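Local coordinates for protein putative cytidylyltransferase (Burkholderia pseudomallei, PDB 5X9Q) that probably catalyses the transfer of an adenylyl group from ATP to D-glycero-beta-D-manno-heptose 1-phosphate, forming ADP-heptose and releasing diphosphate, at residues A[37-42]-A[123-128]; A[64-69]-A[101-106]; A[116-121]-A[141-146]. All blocks are in the same frame, centred on the assembly; numbering follows the deposited sequence.

Interaction 1: A[37-42]-A[123-128]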
ATOM      1  N   PRO A  37      -1.609  22.859  -6.000  1.00 27.93           N
ATOM      2  CA  PRO A  37      -0.162  22.826  -5.764  1.00 27.14           C
ATOM      3  C   PRO A  37       0.407  21.424  -5.936  1.00 28.58           C
ATOM      4  O   PRO A  37      -0.208  20.437  -5.520  1.00 25.51           O
ATOM      5  CB  PRO A  37      -0.035  23.289  -4.307  1.00 31.98           C
ATOM      6  CG  PRO A  37      -1.317  22.893  -3.672  1.00 26.00           C
ATOM      7  CD  PRO A  37      -2.373  22.913  -4.739  1.00 23.39           C
ATOM      8  N   VAL A  38       1.580  21.344  -6.551  1.00 30.02           N
ATOM      9  CA  VAL A  38       2.254  20.083  -6.762  1.00 24.55           C
ATOM     10  C   VAL A  38       3.120  19.716  -5.569  1.00 25.26           C
ATOM     11  O   VAL A  38       3.950  20.514  -5.113  1.00 25.34           O
ATOM     12  CB  VAL A  38       3.100  20.137  -8.026  1.00 27.83           C
ATOM     13  CG1 VAL A  38       3.891  18.847  -8.205  1.00 19.56           C
ATOM     14  CG2 VAL A  38       2.193  20.422  -9.232  1.00 26.71           C
ATOM     15  N   VAL A  39       2.903  18.513  -5.047  1.00 26.05           N
ATOM     16  CA  VAL A  39       3.631  18.049  -3.876  1.00 23.98           C
ATOM     17  C   VAL A  39       4.689  17.008  -4.268  1.00 24.76           C
ATOM     18  O   VAL A  39       4.450  16.102  -5.097  1.00 21.18           O
ATOM     19  CB  VAL A  39       2.672  17.475  -2.839  1.00 21.27           C
ATOM     20  CG1 VAL A  39       3.381  17.263  -1.522  1.00 23.72           C
ATOM     21  CG2 VAL A  39       1.523  18.449  -2.621  1.00 27.10           C
ATOM     22  N   PHE A  40       5.873  17.152  -3.684  1.00 23.79           N
ATOM     23  CA  PHE A  40       6.962  16.246  -3.980  1.00 20.88           C
ATOM     24  C   PHE A  40       7.506  15.645  -2.718  1.00 21.39           C
ATOM     25  O   PHE A  40       7.576  16.327  -1.690  1.00 19.47           O
ATOM     26  CB  PHE A  40       8.094  16.955  -4.719  1.00 20.68           C
ATOM     27  CG  PHE A  40       9.234  16.043  -5.074  1.00 19.54           C
ATOM     28  CD1 PHE A  40      10.250  15.766  -4.162  1.00 20.35           C
ATOM     29  CD2 PHE A  40       9.281  15.451  -6.319  1.00 20.32           C
ATOM     30  CE1 PHE A  40      11.277  14.910  -4.486  1.00 23.70           C
ATOM     31  CE2 PHE A  40      10.321  14.588  -6.654  1.00 21.22           C
ATOM     32  CZ  PHE A  40      11.312  14.316  -5.736  1.00 21.59           C
ATOM     33  N   THR A  41       7.875  14.362  -2.800  1.00 20.31           N
ATOM     34  CA  THR A  41       8.666  13.722  -1.767  1.00 19.46           C
ATOM     35  C   THR A  41       9.592  12.650  -2.369  1.00 24.98           C
ATOM     36  O   THR A  41       9.385  12.191  -3.483  1.00 23.58           O
ATOM     37  CB  THR A  41       7.769  13.091  -0.700  1.00 28.48           C
ATOM     38  OG1 THR A  41       8.556  12.831   0.466  1.00 29.60           O
ATOM     39  CG2 THR A  41       7.168  11.771  -1.194  1.00 31.00           C
ATOM     40  N   ASN A  42      10.593  12.221  -1.620  1.00 24.51           N
ATOM     41  CA  ASN A  42      11.512  11.229  -2.120  1.00 29.03           C
ATOM     42  C   ASN A  42      11.911  10.259  -1.028  1.00 28.51           C
ATOM     43  O   ASN A  42      11.759  10.559   0.166  1.00 27.25           O
ATOM     44  CB  ASN A  42      12.772  11.861  -2.707  1.00 29.01           C
ATOM     45  CG  ASN A  42      13.561  12.648  -1.682  1.00 30.22           C
ATOM     46  OD1 ASN A  42      14.639  12.232  -1.280  1.00 33.11           O
ATOM     47  ND2 ASN A  42      13.047  13.810  -1.289  1.00 34.43           N
ATOM     48  N   PRO A 123       8.304  21.330  -7.772  1.00 29.94           N
ATOM     49  CA  PRO A 123       7.166  21.290  -6.835  1.00 24.83           C
ATOM     50  C   PRO A 123       6.815  22.620  -6.177  1.00 26.53           C
ATOM     51  O   PRO A 123       7.698  23.435  -5.985  1.00 23.34           O
ATOM     52  CB  PRO A 123       7.612  20.291  -5.758  1.00 19.54           C
ATOM     53  CG  PRO A 123       9.121  20.462  -5.713  1.00 25.73           C
ATOM     54  CD  PRO A 123       9.523  20.709  -7.159  1.00 21.67           C
ATOM     55  N   ASP A 124       5.552  22.809  -5.805  1.00 27.31           N
ATOM     56  CA  ASP A 124       5.158  23.928  -4.976  1.00 24.41           C
ATOM     57  C   ASP A 124       5.382  23.563  -3.513  1.00 24.80           C
ATOM     58  O   ASP A 124       5.609  24.428  -2.663  1.00 23.61           O
ATOM     59  CB  ASP A 124       3.684  24.280  -5.199  1.00 27.79           C
ATOM     60  CG  ASP A 124       3.379  24.584  -6.643  1.00 31.23           C
ATOM     61  OD1 ASP A 124       4.056  25.473  -7.217  1.00 36.89           O
ATOM     62  OD2 ASP A 124       2.492  23.902  -7.214  1.00 32.62           O
ATOM     63  N   ILE A 125       5.317  22.278  -3.199  1.00 21.84           N
ATOM     64  CA  ILE A 125       5.471  21.895  -1.805  1.00 23.50           C
ATOM     65  C   ILE A 125       6.386  20.695  -1.725  1.00 21.89           C
ATOM     66  O   ILE A 125       6.194  19.727  -2.455  1.00 22.79           O
ATOM     67  CB  ILE A 125       4.106  21.558  -1.140  1.00 23.31           C
ATOM     68  CG1 ILE A 125       3.138  22.739  -1.225  1.00 24.23           C
ATOM     69  CG2 ILE A 125       4.305  21.118   0.302  1.00 23.70           C
ATOM     70  CD1 ILE A 125       1.746  22.384  -0.801  1.00 26.91           C
ATOM     71  N   LEU A 126       7.400  20.786  -0.871  1.00 21.68           N
ATOM     72  CA  LEU A 126       8.338  19.706  -0.629  1.00 22.53           C
ATOM     73  C   LEU A 126       8.127  19.139   0.748  1.00 25.88           C
ATOM     74  O   LEU A 126       8.074  19.891   1.714  1.00 24.85           O
ATOM     75  CB  LEU A 126       9.790  20.183  -0.750  1.00 27.51           C
ATOM     76  CG  LEU A 126      10.748  19.090  -0.243  1.00 27.22           C
ATOM     77  CD1 LEU A 126      10.872  17.978  -1.279  1.00 26.73           C
ATOM     78  CD2 LEU A 126      12.106  19.647   0.092  1.00 27.68           C
ATOM     79  N   VAL A 127       8.012  17.820   0.855  1.00 27.21           N
ATOM     80  CA  VAL A 127       7.740  17.223   2.150  1.00 24.33           C
ATOM     81  C   VAL A 127       8.697  16.109   2.477  1.00 27.15           C
ATOM     82  O   VAL A 127       9.120  15.377   1.599  1.00 30.03           O
ATOM     83  CB  VAL A 127       6.271  16.690   2.227  1.00 35.20           C
ATOM     84  CG1 VAL A 127       5.298  17.827   2.111  1.00 33.15           C
ATOM     85  CG2 VAL A 127       5.993  15.658   1.137  1.00 37.74           C
ATOM     86  N   LYS A 128       9.067  16.006   3.745  1.00 31.73           N
ATOM     87  CA  LYS A 128       9.843  14.877   4.195  1.00 32.80           C
ATOM     88  C   LYS A 128       9.128  14.192   5.336  1.00 35.70           C
ATOM     89  O   LYS A 128       8.470  14.841   6.158  1.00 37.97           O
ATOM     90  CB  LYS A 128      11.243  15.289   4.632  1.00 41.88           C
ATOM     91  CG  LYS A 128      12.206  15.335   3.471  1.00 44.33           C
ATOM     92  CD  LYS A 128      13.597  15.673   3.931  1.00 55.79           C
ATOM     93  CE  LYS A 128      14.191  14.507   4.692  1.00 58.85           C
ATOM     94  NZ  LYS A 128      14.448  13.343   3.814  1.00 48.76           N
TER
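V38 and D124 meet where two central parallel strands begin to pair. D124 CB lies 3.8 Å from V38 O. CG, held beside its own backbone N (chi1 -57°), swings toward the P37-V38 peptide. D124 OD2 then takes V38 N at 2.8 Å, on its anti side and almost straight, while touching P37 CA. A short acidic side chain probably suits this place, since it gives V38 N an acceptor where a regular ladder would use P123 O; that carbonyl instead accepts from W146 NE1. V38 O accepts both D124 N, a bent bond in its carbonyl plane, and I125 N, each at 2.9 Å. Beyond them the regular parallel ladder runs from I125 O to F40 N and from F40 O to V127 N.

Beta-branched V39, I125 and V127 share one face, where V39 CG1 meets V127 CG2 at 4.1 Å. On the other, F40 CB rests on P123 CB at 3.5 Å, and the F40 ring takes L126 CD1 at its edge, 3.7 Å from F40 CD1. T41 OG1 donates to V127 O from above the carbonyl plane, 2.8 Å apart, and also bonds to Y55.

Strand 65-71 flanks the other edge of strand 38-43, so the pair lies inside the sheet. The F40 face is covered by helix 115-121, and P123 and L126 also touch helix 138-145.

Interaction 2: A[64-69]-A[101-106]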
ATOM      1  N   ALA A  64      -2.746  19.053  -4.575  1.00 23.26           N
ATOM      2  CA  ALA A  64      -3.650  18.435  -5.543  1.00 24.38           C
ATOM      3  C   ALA A  64      -2.978  17.279  -6.297  1.00 28.61           C
ATOM      4  O   ALA A  64      -3.591  16.589  -7.107  1.00 29.45           O
ATOM      5  CB  ALA A  64      -4.149  19.470  -6.519  1.00 22.90           C
ATOM      6  N   CYS A  65      -1.700  17.081  -6.049  1.00 27.07           N
ATOM      7  CA  CYS A  65      -0.932  16.189  -6.884  1.00 26.90           C
ATOM      8  C   CYS A  65       0.315  15.741  -6.126  1.00 29.28           C
ATOM      9  O   CYS A  65       1.027  16.580  -5.562  1.00 28.13           O
ATOM     10  CB  CYS A  65      -0.576  16.920  -8.178  1.00 27.31           C
ATOM     11  SG  CYS A  65       0.478  16.007  -9.219  1.00 42.24           S
ATOM     12  N   LEU A  66       0.588  14.441  -6.093  1.00 22.92           N
ATOM     13  CA  LEU A  66       1.716  13.969  -5.316  1.00 22.02           C
ATOM     14  C   LEU A  66       2.682  13.167  -6.147  1.00 26.28           C
ATOM     15  O   LEU A  66       2.331  12.106  -6.673  1.00 22.15           O
ATOM     16  CB  LEU A  66       1.251  13.126  -4.141  1.00 22.08           C
ATOM     17  CG  LEU A  66       2.385  12.491  -3.331  1.00 21.03           C
ATOM     18  CD1 LEU A  66       3.315  13.553  -2.718  1.00 24.27           C
ATOM     19  CD2 LEU A  66       1.860  11.509  -2.256  1.00 21.03           C
ATOM     20  N   ILE A  67       3.918  13.657  -6.200  1.00 25.05           N
ATOM     21  CA  ILE A  67       5.001  12.994  -6.908  1.00 23.65           C
ATOM     22  C   ILE A  67       5.992  12.411  -5.905  1.00 21.76           C
ATOM     23  O   ILE A  67       6.405  13.090  -4.961  1.00 20.30           O
ATOM     24  CB  ILE A  67       5.730  13.985  -7.859  1.00 25.94           C
ATOM     25  CG1 ILE A  67       4.727  14.701  -8.763  1.00 22.16           C
ATOM     26  CG2 ILE A  67       6.806  13.277  -8.661  1.00 20.08           C
ATOM     27  CD1 ILE A  67       5.353  15.680  -9.725  1.00 23.03           C
ATOM     28  N   VAL A  68       6.378  11.155  -6.105  1.00 24.03           N
ATOM     29  CA  VAL A  68       7.377  10.514  -5.255  1.00 21.21           C
ATOM     30  C   VAL A  68       8.649  10.182  -6.060  1.00 24.48           C
ATOM     31  O   VAL A  68       8.586   9.551  -7.117  1.00 22.79           O
ATOM     32  CB  VAL A  68       6.813   9.244  -4.619  1.00 25.48           C
ATOM     33  CG1 VAL A  68       7.775   8.707  -3.580  1.00 26.32           C
ATOM     34  CG2 VAL A  68       5.454   9.549  -3.978  1.00 26.20           C
ATOM     35  N   GLY A  69       9.795  10.663  -5.590  1.00 22.97           N
ATOM     36  CA  GLY A  69      11.075  10.346  -6.201  1.00 21.67           C
ATOM     37  C   GLY A  69      11.730   9.155  -5.521  1.00 25.29           C
ATOM     38  O   GLY A  69      11.804   9.077  -4.283  1.00 24.65           O
ATOM     39  N   GLU A 101      -3.110   4.511  -3.371  1.00 27.77           N
ATOM     40  CA  GLU A 101      -4.174   5.415  -3.774  1.00 33.05           C
ATOM     41  C   GLU A 101      -3.732   6.868  -3.780  1.00 27.49           C
ATOM     42  O   GLU A 101      -4.136   7.636  -4.644  1.00 26.30           O
ATOM     43  CB  GLU A 101      -5.384   5.284  -2.852  1.00 28.92           C
ATOM     44  CG  GLU A 101      -6.548   6.150  -3.326  1.00 36.29           C
ATOM     45  CD  GLU A 101      -7.827   5.898  -2.562  1.00 57.17           C
ATOM     46  OE1 GLU A 101      -7.752   5.416  -1.406  1.00 60.39           O
ATOM     47  OE2 GLU A 101      -8.918   6.144  -3.131  1.00 75.41           O
ATOM     48  N   CYS A 102      -2.928   7.261  -2.803  1.00 22.21           N
ATOM     49  CA  CYS A 102      -2.638   8.681  -2.671  1.00 23.95           C
ATOM     50  C   CYS A 102      -1.542   9.194  -3.592  1.00 24.80           C
ATOM     51  O   CYS A 102      -1.417  10.400  -3.748  1.00 29.67           O
ATOM     52  CB  CYS A 102      -2.280   9.007  -1.226  1.00 25.98           C
ATOM     53  SG  CYS A 102      -0.786   8.218  -0.649  1.00 37.42           S
ATOM     54  N   VAL A 103      -0.771   8.308  -4.218  1.00 25.51           N
ATOM     55  CA  VAL A 103       0.363   8.704  -5.061  1.00 23.01           C
ATOM     56  C   VAL A 103      -0.104   8.924  -6.488  1.00 22.46           C
ATOM     57  O   VAL A 103      -0.849   8.102  -7.017  1.00 26.37           O
ATOM     58  CB  VAL A 103       1.507   7.610  -5.076  1.00 24.15           C
ATOM     59  CG1 VAL A 103       2.572   7.946  -6.125  1.00 20.56           C
ATOM     60  CG2 VAL A 103       2.173   7.447  -3.726  1.00 21.96           C
ATOM     61  N   ASP A 104       0.319  10.000  -7.135  1.00 21.17           N
ATOM     62  CA  ASP A 104      -0.053  10.177  -8.542  1.00 21.47           C
ATOM     63  C   ASP A 104       1.066   9.806  -9.511  1.00 26.40           C
ATOM     64  O   ASP A 104       0.813   9.211 -10.551  1.00 25.87           O
ATOM     65  CB  ASP A 104      -0.479  11.617  -8.809  1.00 21.85           C
ATOM     66  CG  ASP A 104      -1.684  12.006  -7.988  1.00 24.42           C
ATOM     67  OD1 ASP A 104      -2.816  11.623  -8.376  1.00 30.50           O
ATOM     68  OD2 ASP A 104      -1.499  12.659  -6.935  1.00 25.42           O
ATOM     69  N   TRP A 105       2.306  10.129  -9.167  1.00 23.51           N
ATOM     70  CA  TRP A 105       3.409   9.894 -10.091  1.00 27.10           C
ATOM     71  C   TRP A 105       4.619   9.397  -9.331  1.00 25.11           C
ATOM     72  O   TRP A 105       4.947   9.925  -8.280  1.00 24.19           O
ATOM     73  CB  TRP A 105       3.769  11.174 -10.874  1.00 22.99           C
ATOM     74  CG  TRP A 105       2.602  11.763 -11.640  1.00 31.24           C
ATOM     75  CD1 TRP A 105       1.857  12.874 -11.304  1.00 31.01           C
ATOM     76  CD2 TRP A 105       2.021  11.247 -12.841  1.00 30.87           C
ATOM     77  NE1 TRP A 105       0.872  13.079 -12.236  1.00 32.36           N
ATOM     78  CE2 TRP A 105       0.949  12.097 -13.189  1.00 32.67           C
ATOM     79  CE3 TRP A 105       2.313  10.154 -13.669  1.00 33.79           C
ATOM     80  CZ2 TRP A 105       0.162  11.879 -14.321  1.00 39.76           C
ATOM     81  CZ3 TRP A 105       1.531   9.943 -14.794  1.00 35.88           C
ATOM     82  CH2 TRP A 105       0.474  10.803 -15.112  1.00 37.20           C
ATOM     83  N   VAL A 106       5.285   8.381  -9.870  1.00 27.21           N
ATOM     84  CA  VAL A 106       6.511   7.864  -9.264  1.00 26.42           C
ATOM     85  C   VAL A 106       7.659   7.984 -10.277  1.00 26.49           C
ATOM     86  O   VAL A 106       7.557   7.477 -11.405  1.00 29.12           O
ATOM     87  CB  VAL A 106       6.353   6.390  -8.802  1.00 28.00           C
ATOM     88  CG1 VAL A 106       7.586   5.930  -8.032  1.00 22.81           C
ATOM     89  CG2 VAL A 106       5.077   6.233  -7.942  1.00 24.64           C
TER
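A parallel beta-alpha-beta unit brings L66 and D104 together: strand 65-71 leads through helices 73-76 and 90-98 to strand 105-109, which lies next to it at one margin of the sheet within this chain. The pairing starts just before the outer strand with a side chain. D104 OD2 accepts the L66 N-H at 2.9 Å, approached on its anti side and 17° out of the carboxylate plane. The first torsion of D104 (chi1 -61°) sets CG opposite the carbonyl carbon, which carries the carboxylate across to the neighbouring backbone. The same OD2 forms a salt bridge to K60 of helix 50-62, which would be expected to stabilise the carboxylate as an anion. L66 O in turn binds both D104 N, 2.9 Å away, and W105 N, at 3.2 Å. V68 N to W105 O, nearly straight at 169°, carries the ladder onward.

Side chains divide between the two faces. On one, I67 CG1 lies 4.2 Å from W105 CB, and C65 SG comes to the edge of the indole, 4.0 Å from W105 CD1, as a sulfur-aromatic contact; a large flat residue can cover this margin, where its side chain also touches L34. On the other face V68 CG2 lies 3.9 Å from both V103 CG1 and V103 CG2, and L66 CD2 reaches the C102 carbonyl and V103 CG2. Branched aliphatic side chains suit this side, because V103 also packs on helix 50-62 and V106 on helix 90-98. Next to the contact, E101 makes a salt bridge to R19 of the second subunit. Two adjacent parallel strands joined through helical connections are typical of the Rossmann-like alpha/beta fold shared by nucleotidylyltransferases of the HUP clan.

Interaction 3: A[116-121]-A[141-146]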
ATOM      1  N   SER A 116      18.666  17.701  -8.352  1.00 30.31           N
ATOM      2  CA  SER A 116      18.447  17.999  -9.767  1.00 31.72           C
ATOM      3  C   SER A 116      17.083  17.470 -10.205  1.00 31.83           C
ATOM      4  O   SER A 116      16.475  18.032 -11.119  1.00 34.38           O
ATOM      5  CB  SER A 116      19.537  17.393 -10.667  1.00 31.42           C
ATOM      6  OG  SER A 116      19.300  16.003 -10.865  1.00 38.88           O
ATOM      7  N   LEU A 117      16.605  16.380  -9.600  1.00 28.48           N
ATOM      8  CA  LEU A 117      15.250  15.926  -9.928  1.00 30.54           C
ATOM      9  C   LEU A 117      14.241  17.019  -9.519  1.00 29.12           C
ATOM     10  O   LEU A 117      13.412  17.446 -10.328  1.00 25.43           O
ATOM     11  CB  LEU A 117      14.915  14.594  -9.253  1.00 23.85           C
ATOM     12  CG  LEU A 117      13.465  14.093  -9.401  1.00 24.37           C
ATOM     13  CD1 LEU A 117      13.015  13.891 -10.848  1.00 24.94           C
ATOM     14  CD2 LEU A 117      13.291  12.806  -8.650  1.00 21.49           C
ATOM     15  N   ILE A 118      14.372  17.516  -8.292  1.00 25.05           N
ATOM     16  CA  ILE A 118      13.477  18.544  -7.780  1.00 28.55           C
ATOM     17  C   ILE A 118      13.539  19.828  -8.588  1.00 34.47           C
ATOM     18  O   ILE A 118      12.520  20.515  -8.769  1.00 29.62           O
ATOM     19  CB  ILE A 118      13.782  18.849  -6.300  1.00 29.25           C
ATOM     20  CG1 ILE A 118      13.331  17.652  -5.458  1.00 27.66           C
ATOM     21  CG2 ILE A 118      13.060  20.134  -5.840  1.00 22.96           C
ATOM     22  CD1 ILE A 118      13.603  17.772  -3.992  1.00 27.83           C
ATOM     23  N   GLU A 119      14.721  20.135  -9.108  1.00 30.29           N
ATOM     24  CA  GLU A 119      14.868  21.322  -9.920  1.00 35.97           C
ATOM     25  C   GLU A 119      14.015  21.135 -11.177  1.00 33.57           C
ATOM     26  O   GLU A 119      13.289  22.048 -11.611  1.00 33.65           O
ATOM     27  CB  GLU A 119      16.365  21.578 -10.228  1.00 33.20           C
ATOM     28  CG  GLU A 119      16.665  22.754 -11.170  1.00 40.01           C
ATOM     29  CD  GLU A 119      18.157  23.179 -11.168  1.00 56.58           C
ATOM     30  OE1 GLU A 119      18.770  23.305 -10.083  1.00 65.63           O
ATOM     31  OE2 GLU A 119      18.745  23.336 -12.262  1.00 65.21           O
ATOM     32  N   ALA A 120      14.049  19.923 -11.708  1.00 31.13           N
ATOM     33  CA  ALA A 120      13.352  19.607 -12.949  1.00 35.66           C
ATOM     34  C   ALA A 120      11.835  19.556 -12.751  1.00 33.74           C
ATOM     35  O   ALA A 120      11.064  19.974 -13.606  1.00 38.01           O
ATOM     36  CB  ALA A 120      13.886  18.270 -13.517  1.00 29.82           C
ATOM     37  N   VAL A 121      11.416  19.035 -11.608  1.00 31.44           N
ATOM     38  CA  VAL A 121      10.012  18.845 -11.310  1.00 28.11           C
ATOM     39  C   VAL A 121       9.333  20.145 -10.848  1.00 32.50           C
ATOM     40  O   VAL A 121       8.151  20.374 -11.111  1.00 28.45           O
ATOM     41  CB  VAL A 121       9.854  17.772 -10.225  1.00 29.12           C
ATOM     42  CG1 VAL A 121       8.430  17.762  -9.671  1.00 25.81           C
ATOM     43  CG2 VAL A 121      10.237  16.395 -10.789  1.00 29.76           C
ATOM     44  N   ALA A 141      16.026  24.622   0.379  1.00 25.62           N
ATOM     45  CA  ALA A 141      16.479  25.914  -0.073  1.00 21.15           C
ATOM     46  C   ALA A 141      16.099  26.078  -1.516  1.00 24.69           C
ATOM     47  O   ALA A 141      15.645  27.148  -1.921  1.00 25.30           O
ATOM     48  CB  ALA A 141      18.004  26.054   0.108  1.00 33.90           C
ATOM     49  N   LEU A 142      16.277  25.010  -2.297  1.00 23.35           N
ATOM     50  CA  LEU A 142      15.938  25.082  -3.709  1.00 25.77           C
ATOM     51  C   LEU A 142      14.477  25.469  -3.878  1.00 28.13           C
ATOM     52  O   LEU A 142      14.164  26.455  -4.562  1.00 25.47           O
ATOM     53  CB  LEU A 142      16.212  23.751  -4.413  1.00 29.57           C
ATOM     54  CG  LEU A 142      15.862  23.749  -5.912  1.00 29.76           C
ATOM     55  CD1 LEU A 142      16.740  24.710  -6.702  1.00 27.83           C
ATOM     56  CD2 LEU A 142      15.968  22.344  -6.490  1.00 31.28           C
ATOM     57  N   VAL A 143      13.584  24.728  -3.217  1.00 26.27           N
ATOM     58  CA  VAL A 143      12.153  24.959  -3.395  1.00 25.63           C
ATOM     59  C   VAL A 143      11.702  26.310  -2.836  1.00 24.85           C
ATOM     60  O   VAL A 143      10.934  27.050  -3.483  1.00 23.60           O
ATOM     61  CB  VAL A 143      11.327  23.838  -2.734  1.00 25.81           C
ATOM     62  CG1 VAL A 143       9.851  24.191  -2.749  1.00 25.31           C
ATOM     63  CG2 VAL A 143      11.554  22.556  -3.467  1.00 25.22           C
ATOM     64  N   ARG A 144      12.172  26.636  -1.634  1.00 23.30           N
ATOM     65  CA  ARG A 144      11.837  27.934  -1.048  1.00 30.67           C
ATOM     66  C   ARG A 144      12.396  29.050  -1.898  1.00 28.93           C
ATOM     67  O   ARG A 144      11.829  30.145  -1.929  1.00 28.18           O
ATOM     68  CB  ARG A 144      12.367  28.064   0.379  1.00 30.53           C
ATOM     69  CG  ARG A 144      11.632  27.232   1.391  1.00 26.33           C
ATOM     70  CD  ARG A 144      12.438  27.119   2.651  1.00 27.42           C
ATOM     71  NE  ARG A 144      11.673  26.429   3.669  1.00 28.37           N
ATOM     72  CZ  ARG A 144      12.171  25.970   4.808  1.00 30.53           C
ATOM     73  NH1 ARG A 144      13.463  26.098   5.079  1.00 30.97           N
ATOM     74  NH2 ARG A 144      11.362  25.378   5.679  1.00 34.81           N
ATOM     75  N   GLY A 145      13.492  28.756  -2.602  1.00 26.83           N
ATOM     76  CA  GLY A 145      14.156  29.748  -3.432  1.00 29.15           C
ATOM     77  C   GLY A 145      13.205  30.345  -4.453  1.00 34.90           C
ATOM     78  O   GLY A 145      13.330  31.530  -4.786  1.00 35.63           O
ATOM     79  N   TRP A 146      12.226  29.567  -4.925  1.00 28.10           N
ATOM     80  CA  TRP A 146      11.265  30.131  -5.869  1.00 25.22           C
ATOM     81  C   TRP A 146       9.909  30.365  -5.225  1.00 28.84           C
ATOM     82  O   TRP A 146       8.919  30.486  -5.935  1.00 30.27           O
ATOM     83  CB  TRP A 146      11.092  29.240  -7.101  1.00 24.74           C
ATOM     84  CG  TRP A 146      10.596  27.832  -6.836  1.00 29.64           C
ATOM     85  CD1 TRP A 146       9.387  27.470  -6.323  1.00 27.01           C
ATOM     86  CD2 TRP A 146      11.298  26.608  -7.108  1.00 25.78           C
ATOM     87  NE1 TRP A 146       9.298  26.098  -6.247  1.00 23.34           N
ATOM     88  CE2 TRP A 146      10.460  25.550  -6.728  1.00 26.64           C
ATOM     89  CE3 TRP A 146      12.558  26.311  -7.643  1.00 27.18           C
ATOM     90  CZ2 TRP A 146      10.841  24.214  -6.855  1.00 27.19           C
ATOM     91  CZ3 TRP A 146      12.940  24.993  -7.766  1.00 25.25           C
ATOM     92  CH2 TRP A 146      12.085  23.959  -7.368  1.00 28.90           C
TER
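The methyl CG2 of I118 fits against three side chains of the 141-146 segment. I118 CG2 is 3.7 Å from both L142 CD2 and V143 CG2; W146 CH2 stands slightly farther from it. The I118 and L142 side chains pass alongside one another, pointing opposite ways, while V143 lies roughly perpendicular to I118. L142 CD2 also reaches the backbone of the next residue, 3.6 Å from E119 N, and touches E119 CB; its other methyl, L142 CD1, is 4.2 Å from E119 OE1. The long glutamate thus lends its aliphatic base to the contact and keeps its acid at the outer margin. The tip of the indole also comes to I118 O: W146 CH2 stands 3.7 Å from it, with the oxygen near the ring plane, at the edge.

W146 is positioned by the end of its own helix together with partners in the link between helix 115-121 and strand 125-129. CG lies between the backbone N and the carbonyl carbon (chi1 60°), folding the ring back so that one face covers L142 O and V143 O near its rim. NE1 donates to P123 O and the ring stacks with H122, both residues of that link. Farther out, R144 forms a salt bridge to D135.

The two short helical segments run nearly parallel, 18° apart, with axes 10.3 Å from each other, so side chains bridge the gap: leucine and isoleucine, the shorter V143 and the indole. V143 and I118 both touch P123 on the sheet side, while E119 marks the solvent side. No hydrogen bond joins the two segments: their cohesion comes from dispersion and the burial of methyl groups, with the indole N-H satisfied by a neighbouring carbonyl.

How the interactions relate
Interactions 1 and 2 hold two strand pairs of one sheet that flank the pairing of 38-43 with 65-71, where V39 O and T41 O probably accept from I67 N and G69 N. Both are buried, depend on backbone ladders and use an aspartate just before the strand to start the pairing, interaction 1 in the middle and interaction 2 toward the margin and the second subunit. Interaction 3 is partly buried, has no hydrogen bond across it and rests mainly on apolar side chains, joining two helices that lie over the same sheet face as F40. It touches interaction 1 through P123, and reaches interaction 2, about 17 Å away between centres, where V121 meets I67.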